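Local coordinates for CELL division protein FTSZ homolog 1 (Methanocaldococcus jannaschii, PDB 2VAP) that binds GTP and probably hydrolyses it, and is thought to polymerise in a GTP-dependent manner into the Z ring at the future cell division site, at residues 292-304 with 319-333. Sequence-based numbering, arbitrary orientation.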
ATOM      1  N   PRO A 292       0.514  -6.848  20.802  1.00 18.20           N
ATOM      2  CA  PRO A 292       1.044  -8.106  21.314  1.00 20.76           C
ATOM      3  C   PRO A 292      -0.087  -9.080  21.635  1.00 18.89           C
ATOM      4  O   PRO A 292      -1.253  -8.789  21.353  1.00 18.20           O
ATOM      5  CB  PRO A 292       1.774  -7.688  22.602  1.00 17.16           C
ATOM      6  CG  PRO A 292       1.763  -6.179  22.616  1.00 27.11           C
ATOM      7  CD  PRO A 292       0.577  -5.783  21.815  1.00 20.59           C
ATOM      8  N   GLU A 293       0.259 -10.220  22.228  1.00 18.81           N
ATOM      9  CA  GLU A 293      -0.717 -11.255  22.573  1.00 22.41           C
ATOM     10  C   GLU A 293      -1.793 -10.772  23.549  1.00 19.72           C
ATOM     11  O   GLU A 293      -2.881 -11.350  23.618  1.00 22.55           O
ATOM     12  CB  GLU A 293      -0.010 -12.494  23.137  1.00 22.22           C
ATOM     13  CG  GLU A 293       0.770 -13.315  22.106  1.00 34.03           C
ATOM     14  CD  GLU A 293       2.124 -12.716  21.743  1.00500.00           C
ATOM     15  OE1 GLU A 293       2.668 -13.089  20.683  1.00 27.29           O
ATOM     16  OE2 GLU A 293       2.647 -11.876  22.509  1.00 39.47           O
ATOM     17  N   ASP A 294      -1.487  -9.706  24.289  1.00 21.47           N
ATOM     18  CA  ASP A 294      -2.405  -9.157  25.290  1.00 19.35           C
ATOM     19  C   ASP A 294      -3.306  -8.031  24.761  1.00 19.57           C
ATOM     20  O   ASP A 294      -3.958  -7.335  25.544  1.00 22.99           O
ATOM     21  CB  ASP A 294      -1.633  -8.706  26.543  1.00 24.69           C
ATOM     22  CG  ASP A 294      -0.652  -7.570  26.267  1.00 37.06           C
ATOM     23  OD1 ASP A 294      -0.468  -7.178  25.093  1.00 28.52           O
ATOM     24  OD2 ASP A 294      -0.056  -7.064  27.242  1.00 34.39           O
ATOM     25  N   LEU A 295      -3.337  -7.860  23.440  1.00 21.06           N
ATOM     26  CA  LEU A 295      -4.234  -6.894  22.800  1.00 16.62           C
ATOM     27  C   LEU A 295      -5.690  -7.275  23.060  1.00 14.41           C
ATOM     28  O   LEU A 295      -6.069  -8.440  22.924  1.00 21.26           O
ATOM     29  CB  LEU A 295      -3.963  -6.813  21.290  1.00 15.89           C
ATOM     30  CG  LEU A 295      -4.812  -5.867  20.430  1.00 17.48           C
ATOM     31  CD1 LEU A 295      -4.456  -4.404  20.677  1.00 20.53           C
ATOM     32  CD2 LEU A 295      -4.663  -6.209  18.955  1.00 17.71           C
ATOM     33  N   THR A 296      -6.496  -6.288  23.443  1.00 15.65           N
ATOM     34  CA  THR A 296      -7.908  -6.520  23.741  1.00 16.39           C
ATOM     35  C   THR A 296      -8.821  -5.865  22.708  1.00 20.02           C
ATOM     36  O   THR A 296      -8.424  -4.914  22.027  1.00 17.43           O
ATOM     37  CB  THR A 296      -8.297  -6.001  25.147  1.00 18.81           C
ATOM     38  OG1 THR A 296      -8.168  -4.574  25.189  1.00 22.39           O
ATOM     39  CG2 THR A 296      -7.418  -6.629  26.224  1.00 21.24           C
ATOM     40  N   LEU A 297     -10.044  -6.383  22.607  1.00 20.15           N
ATOM     41  CA  LEU A 297     -11.083  -5.790  21.768  1.00 18.09           C
ATOM     42  C   LEU A 297     -11.408  -4.366  22.226  1.00 17.51           C
ATOM     43  O   LEU A 297     -11.687  -3.492  21.403  1.00 18.70           O
ATOM     44  CB  LEU A 297     -12.347  -6.660  21.784  1.00 23.10           C
ATOM     45  CG  LEU A 297     -13.573  -6.217  20.973  1.00 32.66           C
ATOM     46  CD1 LEU A 297     -13.309  -6.283  19.476  1.00 48.98           C
ATOM     47  CD2 LEU A 297     -14.787  -7.055  21.337  1.00 40.45           C
ATOM     48  N   GLU A 298     -11.358  -4.145  23.541  1.00 19.83           N
ATOM     49  CA  GLU A 298     -11.603  -2.828  24.135  1.00 17.52           C
ATOM     50  C   GLU A 298     -10.604  -1.784  23.632  1.00 16.02           C
ATOM     51  O   GLU A 298     -10.982  -0.644  23.348  1.00 19.06           O
ATOM     52  CB  GLU A 298     -11.564  -2.904  25.666  1.00 18.05           C
ATOM     53  CG  GLU A 298     -12.780  -3.581  26.307  1.00 38.04           C
ATOM     54  CD  GLU A 298     -12.765  -5.100  26.191  1.00500.00           C
ATOM     55  OE1 GLU A 298     -11.669  -5.692  26.081  1.00 34.98           O
ATOM     56  OE2 GLU A 298     -13.857  -5.706  26.215  1.00 44.20           O
ATOM     57  N   GLU A 299      -9.339  -2.186  23.521  1.00 17.31           N
ATOM     58  CA  GLU A 299      -8.285  -1.330  22.975  1.00 19.18           C
ATOM     59  C   GLU A 299      -8.550  -0.985  21.513  1.00 18.34           C
ATOM     60  O   GLU A 299      -8.448   0.179  21.115  1.00 15.43           O
ATOM     61  CB  GLU A 299      -6.914  -1.999  23.115  1.00 20.69           C
ATOM     62  CG  GLU A 299      -6.322  -1.920  24.513  1.00 17.96           C
ATOM     63  CD  GLU A 299      -4.943  -2.547  24.599  1.00 23.29           C
ATOM     64  OE1 GLU A 299      -3.991  -1.824  24.955  1.00 29.84           O
ATOM     65  OE2 GLU A 299      -4.809  -3.755  24.310  1.00 25.08           O
ATOM     66  N   ALA A 300      -8.898  -2.001  20.723  1.00 15.47           N
ATOM     67  CA  ALA A 300      -9.223  -1.821  19.308  1.00 15.79           C
ATOM     68  C   ALA A 300     -10.434  -0.907  19.121  1.00 17.09           C
ATOM     69  O   ALA A 300     -10.415  -0.017  18.270  1.00 18.13           O
ATOM     70  CB  ALA A 300      -9.456  -3.170  18.639  1.00 20.63           C
ATOM     71  N   ARG A 301     -11.472  -1.125  19.928  1.00 14.55           N
ATOM     72  CA  ARG A 301     -12.680  -0.297  19.903  1.00 15.94           C
ATOM     73  C   ARG A 301     -12.389   1.168  20.226  1.00 16.10           C
ATOM     74  O   ARG A 301     -12.984   2.066  19.630  1.00 18.09           O
ATOM     75  CB  ARG A 301     -13.735  -0.849  20.866  1.00 17.97           C
ATOM     76  CG  ARG A 301     -14.486  -2.066  20.338  1.00 18.98           C
ATOM     77  CD  ARG A 301     -15.406  -2.660  21.398  1.00 26.45           C
ATOM     78  NE  ARG A 301     -16.517  -1.770  21.736  1.00 39.23           N
ATOM     79  CZ  ARG A 301     -17.452  -2.036  22.645  1.00 88.85           C
ATOM     80  NH1 ARG A 301     -17.429  -3.176  23.325  1.00 45.51           N
ATOM     81  NH2 ARG A 301     -18.417  -1.157  22.875  1.00 36.85           N
ATOM     82  N   GLU A 302     -11.471   1.395  21.167  1.00 14.51           N
ATOM     83  CA  GLU A 302     -11.046   2.746  21.544  1.00 14.26           C
ATOM     84  C   GLU A 302     -10.413   3.479  20.358  1.00 18.71           C
ATOM     85  O   GLU A 302     -10.683   4.662  20.136  1.00 18.81           O
ATOM     86  CB  GLU A 302     -10.073   2.693  22.728  1.00 18.37           C
ATOM     87  CG  GLU A 302      -9.731   4.056  23.331  1.00 23.95           C
ATOM     88  CD  GLU A 302      -8.829   3.966  24.554  1.00 34.64           C
ATOM     89  OE1 GLU A 302      -8.032   3.006  24.654  1.00 50.33           O
ATOM     90  OE2 GLU A 302      -8.914   4.865  25.416  1.00115.56           O
ATOM     91  N   VAL A 303      -9.580   2.763  19.602  1.00 16.13           N
ATOM     92  CA  VAL A 303      -8.935   3.302  18.402  1.00 11.36           C
ATOM     93  C   VAL A 303      -9.976   3.720  17.359  1.00 16.32           C
ATOM     94  O   VAL A 303      -9.938   4.846  16.852  1.00 14.70           O
ATOM     95  CB  VAL A 303      -7.925   2.285  17.791  1.00 12.57           C
ATOM     96  CG1 VAL A 303      -7.396   2.767  16.441  1.00 14.24           C
ATOM     97  CG2 VAL A 303      -6.770   2.028  18.754  1.00 13.43           C
ATOM     98  N   VAL A 304     -10.910   2.817  17.061  1.00 15.54           N
ATOM     99  CA  VAL A 304     -11.951   3.059  16.057  1.00 13.82           C
ATOM    100  C   VAL A 304     -12.866   4.224  16.449  1.00 12.66           C
ATOM    101  O   VAL A 304     -13.201   5.063  15.611  1.00 17.58           O
ATOM    102  CB  VAL A 304     -12.792   1.784  15.778  1.00 18.33           C
ATOM    103  CG1 VAL A 304     -13.802   2.031  14.661  1.00 16.72           C
ATOM    104  CG2 VAL A 304     -11.888   0.619  15.410  1.00 17.01           C
ATOM    105  N   TRP A 319     -12.597  -1.759   9.937  1.00 11.68           N
ATOM    106  CA  TRP A 319     -11.511  -1.976  10.891  1.00 10.20           C
ATOM    107  C   TRP A 319     -11.227  -3.447  11.184  1.00 11.31           C
ATOM    108  O   TRP A 319     -12.104  -4.304  11.060  1.00 11.75           O
ATOM    109  CB  TRP A 319     -11.806  -1.235  12.198  1.00 13.28           C
ATOM    110  CG  TRP A 319     -12.931  -1.839  12.988  1.00 13.28           C
ATOM    111  CD1 TRP A 319     -14.268  -1.714  12.740  1.00 26.83           C
ATOM    112  CD2 TRP A 319     -12.814  -2.663  14.153  1.00 12.41           C
ATOM    113  NE1 TRP A 319     -14.991  -2.411  13.677  1.00 25.55           N
ATOM    114  CE2 TRP A 319     -14.125  -3.001  14.558  1.00 20.93           C
ATOM    115  CE3 TRP A 319     -11.730  -3.147  14.898  1.00 18.76           C
ATOM    116  CZ2 TRP A 319     -14.381  -3.804  15.672  1.00 19.67           C
ATOM    117  CZ3 TRP A 319     -11.986  -3.943  16.008  1.00 19.72           C
ATOM    118  CH2 TRP A 319     -13.303  -4.260  16.385  1.00 25.30           C
ATOM    119  N   GLY A 320      -9.989  -3.721  11.579  1.00 10.77           N
ATOM    120  CA  GLY A 320      -9.578  -5.049  12.018  1.00 11.03           C
ATOM    121  C   GLY A 320      -8.528  -4.960  13.109  1.00 12.44           C
ATOM    122  O   GLY A 320      -7.957  -3.892  13.347  1.00 12.28           O
ATOM    123  N   ALA A 321      -8.281  -6.083  13.775  1.00 10.97           N
ATOM    124  CA  ALA A 321      -7.278  -6.152  14.834  1.00  8.80           C
ATOM    125  C   ALA A 321      -6.548  -7.487  14.787  1.00 13.44           C
ATOM    126  O   ALA A 321      -7.180  -8.544  14.753  1.00 15.69           O
ATOM    127  CB  ALA A 321      -7.921  -5.935  16.198  1.00 12.48           C
ATOM    128  N   THR A 322      -5.217  -7.429  14.767  1.00 14.37           N
ATOM    129  CA  THR A 322      -4.383  -8.632  14.703  1.00 12.40           C
ATOM    130  C   THR A 322      -3.245  -8.582  15.717  1.00 16.76           C
ATOM    131  O   THR A 322      -2.849  -7.506  16.174  1.00 16.18           O
ATOM    132  CB  THR A 322      -3.766  -8.844  13.297  1.00 14.86           C
ATOM    133  OG1 THR A 322      -2.885  -7.755  12.984  1.00 15.83           O
ATOM    134  CG2 THR A 322      -4.847  -8.961  12.225  1.00 15.11           C
ATOM    135  N   ILE A 323      -2.723  -9.757  16.058  1.00 13.11           N
ATOM    136  CA  ILE A 323      -1.557  -9.868  16.925  1.00 15.98           C
ATOM    137  C   ILE A 323      -0.282  -9.935  16.085  1.00 18.67           C
ATOM    138  O   ILE A 323      -0.166 -10.759  15.174  1.00 22.12           O
ATOM    139  CB  ILE A 323      -1.649 -11.106  17.856  1.00 16.55           C
ATOM    140  CG1 ILE A 323      -2.859 -10.986  18.785  1.00 26.08           C
ATOM    141  CG2 ILE A 323      -0.365 -11.269  18.678  1.00 28.55           C
ATOM    142  CD1 ILE A 323      -3.373 -12.310  19.313  1.00 26.81           C
ATOM    143  N   ASP A 324       0.661  -9.047  16.390  1.00 20.38           N
ATOM    144  CA  ASP A 324       1.995  -9.094  15.806  1.00 21.25           C
ATOM    145  C   ASP A 324       2.958  -9.600  16.876  1.00 25.16           C
ATOM    146  O   ASP A 324       3.166  -8.942  17.899  1.00 22.16           O
ATOM    147  CB  ASP A 324       2.411  -7.706  15.300  1.00 23.29           C
ATOM    148  CG  ASP A 324       3.691  -7.730  14.467  1.00 34.14           C
ATOM    149  OD1 ASP A 324       4.391  -8.766  14.432  1.00 33.87           O
ATOM    150  OD2 ASP A 324       4.001  -6.693  13.842  1.00 41.42           O
ATOM    151  N   GLU A 325       3.529 -10.778  16.628  1.00 36.25           N
ATOM    152  CA  GLU A 325       4.413 -11.454  17.587  1.00 33.61           C
ATOM    153  C   GLU A 325       5.712 -10.692  17.868  1.00 40.08           C
ATOM    154  O   GLU A 325       6.322 -10.868  18.925  1.00 46.46           O
ATOM    155  CB  GLU A 325       4.714 -12.890  17.134  1.00144.61           C
ATOM    156  CG  GLU A 325       5.356 -13.016  15.750  1.00184.74           C
ATOM    157  CD  GLU A 325       5.637 -14.456  15.349  1.00108.08           C
ATOM    158  OE1 GLU A 325       6.618 -14.682  14.609  1.00 82.17           O
ATOM    159  OE2 GLU A 325       4.886 -15.362  15.771  1.00109.08           O
ATOM    160  N   ASN A 326       6.123  -9.852  16.919  1.00 39.41           N
ATOM    161  CA  ASN A 326       7.314  -9.016  17.074  1.00 28.57           C
ATOM    162  C   ASN A 326       7.119  -7.888  18.087  1.00 33.22           C
ATOM    163  O   ASN A 326       8.090  -7.379  18.652  1.00 39.28           O
ATOM    164  CB  ASN A 326       7.754  -8.447  15.720  1.00 44.80           C
ATOM    165  CG  ASN A 326       8.149  -9.529  14.725  1.00 54.19           C
ATOM    166  OD1 ASN A 326       7.763  -9.481  13.556  1.00 71.42           O
ATOM    167  ND2 ASN A 326       8.920 -10.511  15.183  1.00 55.40           N
ATOM    168  N   LEU A 327       5.863  -7.501  18.308  1.00 30.12           N
ATOM    169  CA  LEU A 327       5.521  -6.489  19.304  1.00 25.88           C
ATOM    170  C   LEU A 327       5.414  -7.118  20.691  1.00 36.73           C
ATOM    171  O   LEU A 327       4.716  -8.117  20.877  1.00 41.35           O
ATOM    172  CB  LEU A 327       4.210  -5.778  18.936  1.00 19.88           C
ATOM    173  CG  LEU A 327       4.136  -5.003  17.614  1.00 26.69           C
ATOM    174  CD1 LEU A 327       2.703  -4.587  17.319  1.00 30.42           C
ATOM    175  CD2 LEU A 327       5.059  -3.786  17.610  1.00 31.92           C
ATOM    176  N   GLU A 328       6.115  -6.527  21.657  1.00 35.80           N
ATOM    177  CA  GLU A 328       6.138  -7.038  23.027  1.00 41.01           C
ATOM    178  C   GLU A 328       5.177  -6.279  23.940  1.00 29.62           C
ATOM    179  O   GLU A 328       4.387  -6.887  24.665  1.00 36.32           O
ATOM    180  CB  GLU A 328       7.561  -7.000  23.598  1.00 56.21           C
ATOM    181  CG  GLU A 328       8.525  -8.017  22.985  1.00131.99           C
ATOM    182  CD  GLU A 328       8.214  -9.455  23.379  1.00164.32           C
ATOM    183  OE1 GLU A 328       7.779  -9.689  24.528  1.00112.38           O
ATOM    184  OE2 GLU A 328       8.415 -10.356  22.537  1.00 74.31           O
ATOM    185  N   ASN A 329       5.256  -4.950  23.899  1.00 23.64           N
ATOM    186  CA  ASN A 329       4.406  -4.086  24.716  1.00 24.96           C
ATOM    187  C   ASN A 329       3.749  -2.974  23.897  1.00 30.96           C
ATOM    188  O   ASN A 329       2.989  -2.161  24.431  1.00 31.47           O
ATOM    189  CB  ASN A 329       5.217  -3.477  25.868  1.00 46.85           C
ATOM    190  CG  ASN A 329       5.773  -4.527  26.818  1.00 56.58           C
ATOM    191  OD1 ASN A 329       6.988  -4.666  26.962  1.00 68.34           O
ATOM    192  ND2 ASN A 329       4.885  -5.270  27.471  1.00 58.00           N
ATOM    193  N   THR A 330       4.035  -2.959  22.597  1.00 22.99           N
ATOM    194  CA  THR A 330       3.630  -1.868  21.714  1.00 19.38           C
ATOM    195  C   THR A 330       2.354  -2.174  20.929  1.00 20.16           C
ATOM    196  O   THR A 330       2.197  -3.268  20.383  1.00 22.75           O
ATOM    197  CB  THR A 330       4.772  -1.506  20.727  1.00 23.96           C
ATOM    198  OG1 THR A 330       5.979  -1.258  21.458  1.00 29.74           O
ATOM    199  CG2 THR A 330       4.425  -0.269  19.900  1.00 27.00           C
ATOM    200  N   VAL A 331       1.448  -1.199  20.894  1.00 16.18           N
ATOM    201  CA  VAL A 331       0.305  -1.222  19.982  1.00 18.17           C
ATOM    202  C   VAL A 331       0.594  -0.290  18.804  1.00 15.68           C
ATOM    203  O   VAL A 331       0.975   0.868  18.997  1.00 17.60           O
ATOM    204  CB  VAL A 331      -1.021  -0.835  20.692  1.00 17.88           C
ATOM    205  CG1 VAL A 331      -2.095  -0.421  19.685  1.00 18.22           C
ATOM    206  CG2 VAL A 331      -1.522  -1.990  21.541  1.00 18.29           C
ATOM    207  N   ARG A 332       0.427  -0.814  17.593  1.00 13.70           N
ATOM    208  CA  ARG A 332       0.626  -0.044  16.369  1.00 18.13           C
ATOM    209  C   ARG A 332      -0.704   0.142  15.644  1.00 14.97           C
ATOM    210  O   ARG A 332      -1.489  -0.800  15.516  1.00 16.88           O
ATOM    211  CB  ARG A 332       1.639  -0.744  15.459  1.00 13.69           C
ATOM    212  CG  ARG A 332       2.063   0.059  14.232  1.00 23.66           C
ATOM    213  CD  ARG A 332       3.029  -0.729  13.357  1.00 31.76           C
ATOM    214  NE  ARG A 332       4.334  -0.912  13.992  1.00 59.69           N
ATOM    215  CZ  ARG A 332       5.314  -1.671  13.506  1.00 88.52           C
ATOM    216  NH1 ARG A 332       5.154  -2.335  12.368  1.00161.87           N
ATOM    217  NH2 ARG A 332       6.460  -1.768  14.165  1.00125.30           N
ATOM    218  N   VAL A 333      -0.952   1.363  15.180  1.00 11.12           N
ATOM    219  CA  VAL A 333      -2.170   1.676  14.437  1.00 13.21           C
ATOM    220  C   VAL A 333      -1.831   2.159  13.029  1.00 13.39           C
ATOM    221  O   VAL A 333      -1.097   3.135  12.859  1.00 12.11           O
ATOM    222  CB  VAL A 333      -3.045   2.728  15.177  1.00 15.07           C
ATOM    223  CG1 VAL A 333      -4.214   3.186  14.304  1.00 15.89           C
ATOM    224  CG2 VAL A 333      -3.563   2.165  16.493  1.00 13.79           C
TER
HETATM  225  O   HOH W   1       2.430  -6.223  26.578  1.00 40.64           O
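Val304 lies across the Trp319 indole at about a right angle, its CG2 3.4 Å above the ring plane and 3.6 Å from Trp319 CG. Leu297, two helical turns earlier, meets the same ring in its plane, with CD1 3.7 Å from Trp319 CH2. Trp319 has CG wedged between its backbone N and carbonyl carbon (chi1 70°), which sets the indole against the helix face formed by Leu297, Ala300 and Val304. Next to it, small residues allow close approach: Ala300 CB is 4.0 Å from Ala321 CB, while Val303 and Val333 meet tip to tip. Before the helix, Leu295 divides its methyls, CD1 reaching Val331 CG2 at 3.9 Å and CD2 turning to the Thr322 carbonyl. The Pro292 ring packs on the backbone of 327-330, its CD 3.3 Å from Thr330 O, a buried carbonyl without a hydrogen-bond partner.

The solvent side is looser. Glu293, poorly ordered, brings OE1 no nearer than 3.9 Å to Glu325 CA, and a water links Asp294 OD2 to Glu328 O and Asn329 ND2. A Thr296-Glu299 capping box starts the helix, and Arg261 forms salt bridges with both Asp294 and Glu299.

Segments 297-304 and 319-323 run at 142° with axes 9.2 Å apart, within the beta-alpha-beta unit 284-291, 297-310, 316-323 of the C-terminal domain. Helix 297-310 thus covers the mixed sheet beside helix 261-270, with Val303 resting on Val266 and on central strand 284-291.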